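Local coordinates for glycerol dehydratase (Clostridium butyricum, PDB 1R9D), which probably dehydrates glycerol to 3-hydroxypropionaldehyde as a B12-independent enzyme of the glycyl-radical family, at residues Gly163-Asp168 with His281-Ala286; Val167-Val172 with Phe269-Ile274; Asn319-Val324 with Met338-Ile343. All coordinates share one frame; numbering follows the deposited sequence.

Contact 1: residues Gly163-Asp168 with His281-Ala286. With GOL (glycerol), chain C.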
loop_
_atom_site.group_PDB
_atom_site.type_symbol
_atom_site.label_atom_id
_atom_site.label_comp_id
_atom_site.label_asym_id
_atom_site.label_seq_id
_atom_site.Cartn_x
_atom_site.Cartn_y
_atom_site.Cartn_z
ATOM N N GLY A 163 -18.002 -9.415 1.066
ATOM C CA GLY A 163 -18.849 -10.363 1.764
ATOM C C GLY A 163 -18.578 -11.778 1.276
ATOM O O GLY A 163 -17.417 -12.190 1.192
ATOM N N HIS A 164 -19.643 -12.514 0.962
ATOM C CA HIS A 164 -19.551 -13.899 0.482
ATOM C C HIS A 164 -18.638 -14.728 1.361
ATOM O O HIS A 164 -17.602 -15.244 0.919
ATOM C CB HIS A 164 -19.067 -13.927 -0.968
ATOM C CG HIS A 164 -20.065 -13.369 -1.929
ATOM N ND1 HIS A 164 -20.418 -12.036 -1.941
ATOM C CD2 HIS A 164 -20.863 -13.979 -2.838
ATOM C CE1 HIS A 164 -21.394 -11.850 -2.813
ATOM N NE2 HIS A 164 -21.682 -13.012 -3.369
ATOM N N VAL A 165 -19.054 -14.885 2.608
ATOM C CA VAL A 165 -18.244 -15.599 3.573
ATOM C C VAL A 165 -19.069 -16.098 4.751
ATOM O O VAL A 165 -20.100 -15.518 5.093
ATOM C CB VAL A 165 -17.132 -14.641 4.091
ATOM C CG1 VAL A 165 -17.783 -13.411 4.721
ATOM C CG2 VAL A 165 -16.231 -15.336 5.104
ATOM N N SER A 166 -18.627 -17.203 5.340
ATOM C CA SER A 166 -19.257 -17.745 6.532
ATOM C C SER A 166 -18.111 -17.752 7.540
ATOM O O SER A 166 -17.182 -18.555 7.424
ATOM C CB SER A 166 -19.766 -19.167 6.308
ATOM O OG SER A 166 -20.389 -19.654 7.488
ATOM N N VAL A 167 -18.158 -16.834 8.505
ATOM C CA VAL A 167 -17.104 -16.741 9.506
ATOM C C VAL A 167 -17.165 -17.880 10.512
ATOM O O VAL A 167 -18.082 -18.700 10.486
ATOM C CB VAL A 167 -17.161 -15.395 10.264
ATOM C CG1 VAL A 167 -17.087 -14.245 9.274
ATOM C CG2 VAL A 167 -18.434 -15.310 11.101
ATOM N N ASP A 168 -16.177 -17.927 11.399
ATOM C CA ASP A 168 -16.109 -18.969 12.410
ATOM C C ASP A 168 -17.053 -18.624 13.567
ATOM O O ASP A 168 -16.598 -18.325 14.674
ATOM C CB ASP A 168 -14.676 -19.086 12.936
ATOM C CG ASP A 168 -14.400 -20.420 13.604
ATOM O OD1 ASP A 168 -15.362 -21.094 14.041
ATOM O OD2 ASP A 168 -13.209 -20.794 13.708
ATOM N N HIS A 281 -22.766 -8.717 0.437
ATOM C CA HIS A 281 -23.838 -9.616 0.840
ATOM C C HIS A 281 -23.385 -11.074 0.875
ATOM O O HIS A 281 -22.188 -11.360 0.836
ATOM C CB HIS A 281 -25.090 -9.439 -0.044
ATOM C CG HIS A 281 -24.856 -9.656 -1.507
ATOM N ND1 HIS A 281 -24.851 -8.624 -2.420
ATOM C CD2 HIS A 281 -24.655 -10.790 -2.221
ATOM C CE1 HIS A 281 -24.657 -9.112 -3.632
ATOM N NE2 HIS A 281 -24.536 -10.424 -3.538
ATOM N N SER A 282 -24.340 -11.988 0.956
ATOM C CA SER A 282 -24.029 -13.406 1.047
ATOM C C SER A 282 -23.232 -13.713 2.313
ATOM O O SER A 282 -22.328 -14.547 2.312
ATOM C CB SER A 282 -23.283 -13.886 -0.202
ATOM O OG SER A 282 -24.176 -13.945 -1.305
ATOM N N ILE A 283 -23.553 -12.997 3.391
ATOM C CA ILE A 283 -22.927 -13.250 4.682
ATOM C C ILE A 283 -23.763 -14.448 5.120
ATOM O O ILE A 283 -24.917 -14.303 5.539
ATOM C CB ILE A 283 -23.120 -12.061 5.654
ATOM C CG1 ILE A 283 -22.500 -10.800 5.050
ATOM C CG2 ILE A 283 -22.471 -12.375 6.999
ATOM C CD1 ILE A 283 -21.018 -10.948 4.654
ATOM N N SER A 284 -23.174 -15.632 5.013
ATOM C CA SER A 284 -23.895 -16.866 5.280
ATOM C C SER A 284 -23.645 -17.631 6.562
ATOM O O SER A 284 -22.521 -18.046 6.844
ATOM C CB SER A 284 -23.681 -17.811 4.096
ATOM O OG SER A 284 -23.904 -17.125 2.875
ATOM N N PRO A 285 -24.712 -17.852 7.351
ATOM C CA PRO A 285 -24.639 -18.582 8.617
ATOM C C PRO A 285 -24.089 -20.000 8.415
ATOM O O PRO A 285 -23.494 -20.583 9.318
ATOM C CB PRO A 285 -26.092 -18.589 9.089
ATOM C CG PRO A 285 -26.608 -17.274 8.570
ATOM C CD PRO A 285 -26.049 -17.257 7.164
ATOM N N ALA A 286 -24.298 -20.544 7.219
ATOM C CA ALA A 286 -23.834 -21.891 6.888
ATOM C C ALA A 286 -24.394 -22.975 7.816
ATOM O O ALA A 286 -25.603 -23.033 8.025
ATOM C CB ALA A 286 -22.309 -21.935 6.871
HETATM C C1 GOL C . -26.151 -13.587 -5.982
HETATM O O1 GOL C . -25.552 -13.817 -7.245
HETATM C C2 GOL C . -25.126 -13.672 -4.847
HETATM O O2 GOL C . -24.070 -12.725 -5.060
HETATM C C3 GOL C . -24.550 -15.087 -4.787
HETATM O O3 GOL C . -23.650 -15.221 -3.697
#
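The imidazole of H164 has the CB of S282 above one face, 3.5 Å from the ring centroid and almost on the normal, a CH-pi contact. At the ring edge, near its plane, lies O2 of the bound glycerol. The H281 ring also meets glycerol O2 edge-on. The two histidines lie side by side and point the same way; their planes are inclined at 53°, and both rings turn an edge to the same hydroxyl. H164 NE2 donates to glycerol O2 over 2.9 Å and H281 NE2 donates to the same oxygen over 2.8 Å, two bonds that fix this hydroxyl. The adjacent O3 accepts from S282 OG at 2.8 Å. D447 and E435 also hydrogen-bond the glycerol. The far nitrogens are tethered as well, H164 ND1 to V162 O and H281 ND1 to K323 NZ, which restrains ring rotation.

Both segments are loops of the pyruvate formate lyase-like fold, running in nearly the same direction and joined in parallel fashion by a single beta bridge between V165 and I283. V165 N gives a weak bond to S282 O, while S284 N donates to V165 O at 3.1 Å. One step nearer the ligand, H164 N reaches H281 O at 2.8 Å with an N-H...O angle of 167°, tying together the backbones that carry the two histidines.

Beside the bridge, V165 CG1 rests against I283 CD1 at 4.1 Å. At the far end, S166 OG stands opposite its own backbone N (chi1 -179°), from where it donates to S284 O at 2.7 Å and also abuts A286 CB. The hydroxyl of S284 is engaged by G432 N.

Contact 2: residues Val167-Val172 with Phe269-Ile274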
loop_
_atom_site.group_PDB
_atom_site.type_symbol
_atom_site.label_atom_id
_atom_site.label_comp_id
_atom_site.label_asym_id
_atom_site.label_seq_id
_atom_site.Cartn_x
_atom_site.Cartn_y
_atom_site.Cartn_z
ATOM N N VAL A 167 -18.158 -16.834 8.505
ATOM C CA VAL A 167 -17.104 -16.741 9.506
ATOM C C VAL A 167 -17.165 -17.880 10.512
ATOM O O VAL A 167 -18.082 -18.700 10.486
ATOM C CB VAL A 167 -17.161 -15.395 10.264
ATOM C CG1 VAL A 167 -17.087 -14.245 9.274
ATOM C CG2 VAL A 167 -18.434 -15.310 11.101
ATOM N N ASP A 168 -16.177 -17.927 11.399
ATOM C CA ASP A 168 -16.109 -18.969 12.410
ATOM C C ASP A 168 -17.053 -18.624 13.567
ATOM O O ASP A 168 -16.598 -18.325 14.674
ATOM C CB ASP A 168 -14.676 -19.086 12.936
ATOM C CG ASP A 168 -14.400 -20.420 13.604
ATOM O OD1 ASP A 168 -15.362 -21.094 14.041
ATOM O OD2 ASP A 168 -13.209 -20.794 13.708
ATOM N N TYR A 169 -18.360 -18.660 13.306
ATOM C CA TYR A 169 -19.352 -18.344 14.337
ATOM C C TYR A 169 -19.146 -19.205 15.578
ATOM O O TYR A 169 -19.240 -18.718 16.704
ATOM C CB TYR A 169 -20.783 -18.568 13.822
ATOM C CG TYR A 169 -21.245 -17.633 12.722
ATOM C CD1 TYR A 169 -21.134 -17.995 11.377
ATOM C CD2 TYR A 169 -21.823 -16.397 13.026
ATOM C CE1 TYR A 169 -21.592 -17.150 10.360
ATOM C CE2 TYR A 169 -22.286 -15.545 12.018
ATOM C CZ TYR A 169 -22.169 -15.929 10.689
ATOM O OH TYR A 169 -22.640 -15.104 9.693
ATOM N N GLY A 170 -18.873 -20.489 15.362
ATOM C CA GLY A 170 -18.674 -21.410 16.466
ATOM C C GLY A 170 -17.574 -21.003 17.426
ATOM O O GLY A 170 -17.706 -21.172 18.637
ATOM N N LYS A 171 -16.486 -20.461 16.889
ATOM C CA LYS A 171 -15.365 -20.041 17.719
ATOM C C LYS A 171 -15.720 -18.853 18.600
ATOM O O LYS A 171 -15.427 -18.857 19.793
ATOM C CB LYS A 171 -14.163 -19.674 16.847
ATOM C CG LYS A 171 -12.939 -19.231 17.636
ATOM C CD LYS A 171 -11.787 -18.888 16.700
ATOM C CE LYS A 171 -10.538 -18.480 17.463
ATOM N NZ LYS A 171 -9.429 -18.121 16.529
ATOM N N VAL A 172 -16.337 -17.834 18.013
ATOM C CA VAL A 172 -16.709 -16.648 18.771
ATOM C C VAL A 172 -17.778 -16.963 19.818
ATOM O O VAL A 172 -17.783 -16.377 20.900
ATOM C CB VAL A 172 -17.216 -15.521 17.847
ATOM C CG1 VAL A 172 -17.521 -14.275 18.676
ATOM C CG2 VAL A 172 -16.165 -15.205 16.789
ATOM N N PHE A 269 -25.470 -10.808 17.113
ATOM C CA PHE A 269 -24.581 -9.652 17.207
ATOM C C PHE A 269 -23.379 -9.837 16.282
ATOM O O PHE A 269 -22.939 -8.894 15.634
ATOM C CB PHE A 269 -24.102 -9.427 18.648
ATOM C CG PHE A 269 -25.077 -8.652 19.496
ATOM C CD1 PHE A 269 -25.588 -7.432 19.053
ATOM C CD2 PHE A 269 -25.475 -9.135 20.737
ATOM C CE1 PHE A 269 -26.486 -6.701 19.838
ATOM C CE2 PHE A 269 -26.373 -8.413 21.528
ATOM C CZ PHE A 269 -26.878 -7.196 21.077
ATOM N N ILE A 270 -22.841 -11.050 16.228
ATOM C CA ILE A 270 -21.710 -11.311 15.339
ATOM C C ILE A 270 -22.152 -11.012 13.905
ATOM O O ILE A 270 -21.510 -10.245 13.182
ATOM C CB ILE A 270 -21.264 -12.789 15.405
ATOM C CG1 ILE A 270 -20.691 -13.110 16.783
ATOM C CG2 ILE A 270 -20.230 -13.067 14.323
ATOM C CD1 ILE A 270 -20.493 -14.590 17.023
ATOM N N HIS A 271 -23.263 -11.622 13.508
ATOM C CA HIS A 271 -23.805 -11.450 12.161
ATOM C C HIS A 271 -24.125 -9.991 11.856
ATOM O O HIS A 271 -23.764 -9.466 10.802
ATOM C CB HIS A 271 -25.068 -12.301 11.996
ATOM C CG HIS A 271 -25.516 -12.450 10.575
ATOM N ND1 HIS A 271 -24.956 -13.368 9.710
ATOM C CD2 HIS A 271 -26.457 -11.786 9.862
ATOM C CE1 HIS A 271 -25.533 -13.262 8.526
ATOM N NE2 HIS A 271 -26.448 -12.310 8.591
ATOM N N ALA A 272 -24.798 -9.324 12.785
ATOM C CA ALA A 272 -25.171 -7.930 12.585
ATOM C C ALA A 272 -23.982 -6.991 12.396
ATOM O O ALA A 272 -23.965 -6.189 11.466
ATOM C CB ALA A 272 -26.037 -7.447 13.759
ATOM N N ILE A 273 -22.985 -7.089 13.270
ATOM C CA ILE A 273 -21.828 -6.210 13.179
ATOM C C ILE A 273 -21.047 -6.399 11.877
ATOM O O ILE A 273 -20.471 -5.449 11.355
ATOM C CB ILE A 273 -20.913 -6.383 14.414
ATOM C CG1 ILE A 273 -21.714 -6.050 15.682
ATOM C CG2 ILE A 273 -19.706 -5.459 14.307
ATOM C CD1 ILE A 273 -21.012 -6.378 16.976
ATOM N N ILE A 274 -21.037 -7.615 11.340
ATOM C CA ILE A 274 -20.348 -7.844 10.073
ATOM C C ILE A 274 -20.987 -6.936 9.023
ATOM O O ILE A 274 -20.296 -6.317 8.208
ATOM C CB ILE A 274 -20.482 -9.313 9.610
ATOM C CG1 ILE A 274 -19.632 -10.220 10.502
ATOM C CG2 ILE A 274 -20.052 -9.442 8.155
ATOM C CD1 ILE A 274 -19.751 -11.698 10.189
#
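With chi1 at -67°, the Y169 ring swings opposite its own carbonyl carbon and passes I270 on the way to H271, whose CG stands opposite its backbone N (chi1 -166°). The phenol oxygen and the imidazole edge thus meet in a hydrogen bond between Y169 OH and H271 ND1, 2.9 Å long, with each partner atom close to the plane of the other's ring. The other imidazole nitrogen, NE2, binds Q340 OE1, so the ring is gripped at both nitrogens and its flip is settled.

Across the segments the remaining contacts are apolar. I270 divides its branches: CG2 touches Y169 CD2 at 3.9 Å, and CD1 meets V172 CG1 tip to tip at 3.4 Å, tighter than a usual carbon contact. This is helix-helix packing, the first turn of helix 169-190 against the later part of helix 260-277. V167, just ahead of that turn, joins in: its CG1 points to I274 CD1, 3.8 Å away, while its CG2 sits 3.6 Å above the centre of the Y169 ring.

D168 is the N-cap of helix 169-190. Its OD1 receives K171 N at 3.1 Å from above the carboxylate plane. Farther along, K171 NZ pairs with E183. L522, of helix 520-524, packs against V167 and I274, and M525 lies on V172 and I270.

Contact 3: residues Asn319-Val324 with Met338-Ile343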
loop_
_atom_site.group_PDB
_atom_site.type_symbol
_atom_site.label_atom_id
_atom_site.label_comp_id
_atom_site.label_asym_id
_atom_site.label_seq_id
_atom_site.Cartn_x
_atom_site.Cartn_y
_atom_site.Cartn_z
ATOM N N ASN A 319 -34.298 -11.106 8.111
ATOM C CA ASN A 319 -35.101 -10.435 7.090
ATOM C C ASN A 319 -35.111 -8.923 7.321
ATOM O O ASN A 319 -35.664 -8.162 6.526
ATOM C CB ASN A 319 -36.539 -10.963 7.122
ATOM C CG ASN A 319 -36.684 -12.313 6.446
ATOM O OD1 ASN A 319 -36.800 -12.396 5.225
ATOM N ND2 ASN A 319 -36.669 -13.375 7.235
ATOM N N ASP A 320 -34.483 -8.493 8.407
ATOM C CA ASP A 320 -34.449 -7.075 8.748
ATOM C C ASP A 320 -33.376 -6.316 7.972
ATOM O O ASP A 320 -33.499 -5.114 7.734
ATOM C CB ASP A 320 -34.204 -6.909 10.247
ATOM C CG ASP A 320 -34.613 -5.543 10.752
ATOM O OD1 ASP A 320 -34.115 -5.124 11.823
ATOM O OD2 ASP A 320 -35.442 -4.893 10.078
ATOM N N ILE A 321 -32.324 -7.025 7.574
ATOM C CA ILE A 321 -31.226 -6.416 6.835
ATOM C C ILE A 321 -31.566 -6.204 5.362
ATOM O O ILE A 321 -32.176 -7.065 4.730
ATOM C CB ILE A 321 -29.956 -7.297 6.944
ATOM C CG1 ILE A 321 -29.608 -7.500 8.423
ATOM C CG2 ILE A 321 -28.795 -6.653 6.189
ATOM C CD1 ILE A 321 -28.376 -8.351 8.671
ATOM N N ASN A 322 -31.187 -5.048 4.823
ATOM C CA ASN A 322 -31.431 -4.745 3.418
ATOM C C ASN A 322 -30.228 -3.990 2.872
ATOM O O ASN A 322 -29.374 -3.536 3.639
ATOM C CB ASN A 322 -32.702 -3.912 3.237
ATOM C CG ASN A 322 -33.357 -4.131 1.878
ATOM O OD1 ASN A 322 -32.707 -4.557 0.920
ATOM N ND2 ASN A 322 -34.648 -3.822 1.786
ATOM N N LYS A 323 -30.176 -3.837 1.552
ATOM C CA LYS A 323 -29.054 -3.183 0.888
ATOM C C LYS A 323 -29.468 -2.504 -0.411
ATOM O O LYS A 323 -29.862 -3.171 -1.363
ATOM C CB LYS A 323 -27.974 -4.237 0.598
ATOM C CG LYS A 323 -26.833 -3.799 -0.319
ATOM C CD LYS A 323 -25.887 -4.981 -0.570
ATOM C CE LYS A 323 -24.717 -4.615 -1.461
ATOM N NZ LYS A 323 -23.809 -5.792 -1.638
ATOM N N VAL A 324 -29.370 -1.177 -0.459
ATOM C CA VAL A 324 -29.727 -0.445 -1.667
ATOM C C VAL A 324 -28.583 -0.542 -2.686
ATOM O O VAL A 324 -27.403 -0.483 -2.322
ATOM C CB VAL A 324 -30.035 1.045 -1.352
ATOM C CG1 VAL A 324 -28.782 1.747 -0.836
ATOM C CG2 VAL A 324 -30.574 1.737 -2.591
ATOM N N MET A 338 -30.395 -10.515 0.230
ATOM C CA MET A 338 -29.153 -10.439 1.002
ATOM C C MET A 338 -28.385 -11.751 0.853
ATOM O O MET A 338 -27.204 -11.831 1.196
ATOM C CB MET A 338 -29.425 -10.171 2.486
ATOM C CG MET A 338 -29.890 -8.745 2.780
ATOM S SD MET A 338 -28.882 -7.476 2.000
ATOM C CE MET A 338 -27.280 -7.730 2.800
ATOM N N TYR A 339 -29.073 -12.776 0.355
ATOM C CA TYR A 339 -28.474 -14.098 0.126
ATOM C C TYR A 339 -27.745 -14.725 1.319
ATOM O O TYR A 339 -26.632 -15.230 1.174
ATOM C CB TYR A 339 -27.496 -14.028 -1.052
ATOM C CG TYR A 339 -28.046 -13.371 -2.298
ATOM C CD1 TYR A 339 -27.868 -12.006 -2.527
ATOM C CD2 TYR A 339 -28.751 -14.113 -3.249
ATOM C CE1 TYR A 339 -28.372 -11.396 -3.670
ATOM C CE2 TYR A 339 -29.263 -13.511 -4.395
ATOM C CZ TYR A 339 -29.072 -12.157 -4.602
ATOM O OH TYR A 339 -29.581 -11.560 -5.734
ATOM N N GLN A 340 -28.370 -14.714 2.491
ATOM C CA GLN A 340 -27.754 -15.291 3.683
ATOM C C GLN A 340 -28.099 -16.778 3.745
ATOM O O GLN A 340 -29.133 -17.171 4.296
ATOM C CB GLN A 340 -28.269 -14.557 4.924
ATOM C CG GLN A 340 -28.039 -13.053 4.841
ATOM C CD GLN A 340 -28.915 -12.266 5.796
ATOM O OE1 GLN A 340 -28.427 -11.659 6.751
ATOM N NE2 GLN A 340 -30.218 -12.277 5.541
ATOM N N ASN A 341 -27.225 -17.610 3.184
ATOM C CA ASN A 341 -27.480 -19.039 3.149
ATOM C C ASN A 341 -27.199 -19.742 4.467
ATOM O O ASN A 341 -26.133 -19.580 5.069
ATOM C CB ASN A 341 -26.668 -19.695 2.019
ATOM C CG ASN A 341 -27.289 -21.000 1.538
ATOM O OD1 ASN A 341 -27.369 -21.971 2.281
ATOM N ND2 ASN A 341 -27.750 -21.013 0.292
ATOM N N LEU A 342 -28.178 -20.521 4.913
ATOM C CA LEU A 342 -28.075 -21.288 6.149
ATOM C C LEU A 342 -28.402 -22.721 5.748
ATOM O O LEU A 342 -29.460 -22.984 5.184
ATOM C CB LEU A 342 -29.079 -20.757 7.184
ATOM C CG LEU A 342 -29.044 -21.349 8.597
ATOM C CD1 LEU A 342 -29.657 -20.349 9.590
ATOM C CD2 LEU A 342 -29.795 -22.674 8.622
ATOM N N ILE A 343 -27.493 -23.648 6.034
ATOM C CA ILE A 343 -27.689 -25.037 5.636
ATOM C C ILE A 343 -27.731 -26.008 6.816
ATOM O O ILE A 343 -27.092 -25.780 7.843
ATOM C CB ILE A 343 -26.557 -25.442 4.647
ATOM C CG1 ILE A 343 -26.898 -26.746 3.923
ATOM C CG2 ILE A 343 -25.246 -25.591 5.397
ATOM C CD1 ILE A 343 -26.142 -26.896 2.613
#
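Van der Waals packing carries this contact, most of it from M338, whose side chain meets that of I321 at about a right angle. Folded at both chi2 (-48°) and chi3 (-64°), the thioether curls along the 321-323 backbone instead of stretching past it. Its CE then lies 3.9 Å from I321 CG2, while SD is 3.6 Å from K323 CB and 3.8 Å from N322 C. Nearer the main chain, M338 CG comes to 3.4 Å from I321 O. The longer branch of I321 (CG1-CD1) runs to Q340, CD1 lying 3.8 Å from Q340 OE1.

No hydrogen bond crosses between the segments; the polar ends of N322, K323 and Q340 find partners within their own segment or beyond the two. N322 OD1 takes the backbone N of K323 at 2.7 Å, and N322 ND2 goes on to R81 O. The lysine starts toward M338, but its extended chain leads the ammonium away to N279 O, besides H281. Q340, bound through its oxygen to H271, places its nitrogen on L318 O and Q373 OE1, so the amide is held at both ends.

I321 also packs against W268, H271 and N275 of helix 260-277, and N275 touches M338 too. The 319-324 loop, which follows helix 304-317, lies against helix 260-277 through these contacts, while M338 and Q340 lead into strand 341-344, an outermost strand of its mixed sheet within the chain, parallel to strand 375-380.

How the contacts relate
Loop 281-286 connects contacts 1 and 3: paired with 163-168 in contact 1, it also meets 338-343 through probable backbone hydrogen bonds, S282 N to M338 O at 2.9 Å and A286 O to I343 N at 2.8 Å. Contact 2 continues contact 1 along the chain, sharing V167 and D168, and meets it again where H271 CE1 comes within 3.2 Å of I283 O. Contacts 2 and 3, with centres about 15 Å apart, are linked by H271 NE2 and Q340 OE1 at 2.8 Å. Contact 1 holds the glycerol itself. The K323 side chain of contact 3 is about 8 Å from the glycerol, a second-shell place. The side chain of H271 in contact 2 is about 13 Å from the bound glycerol.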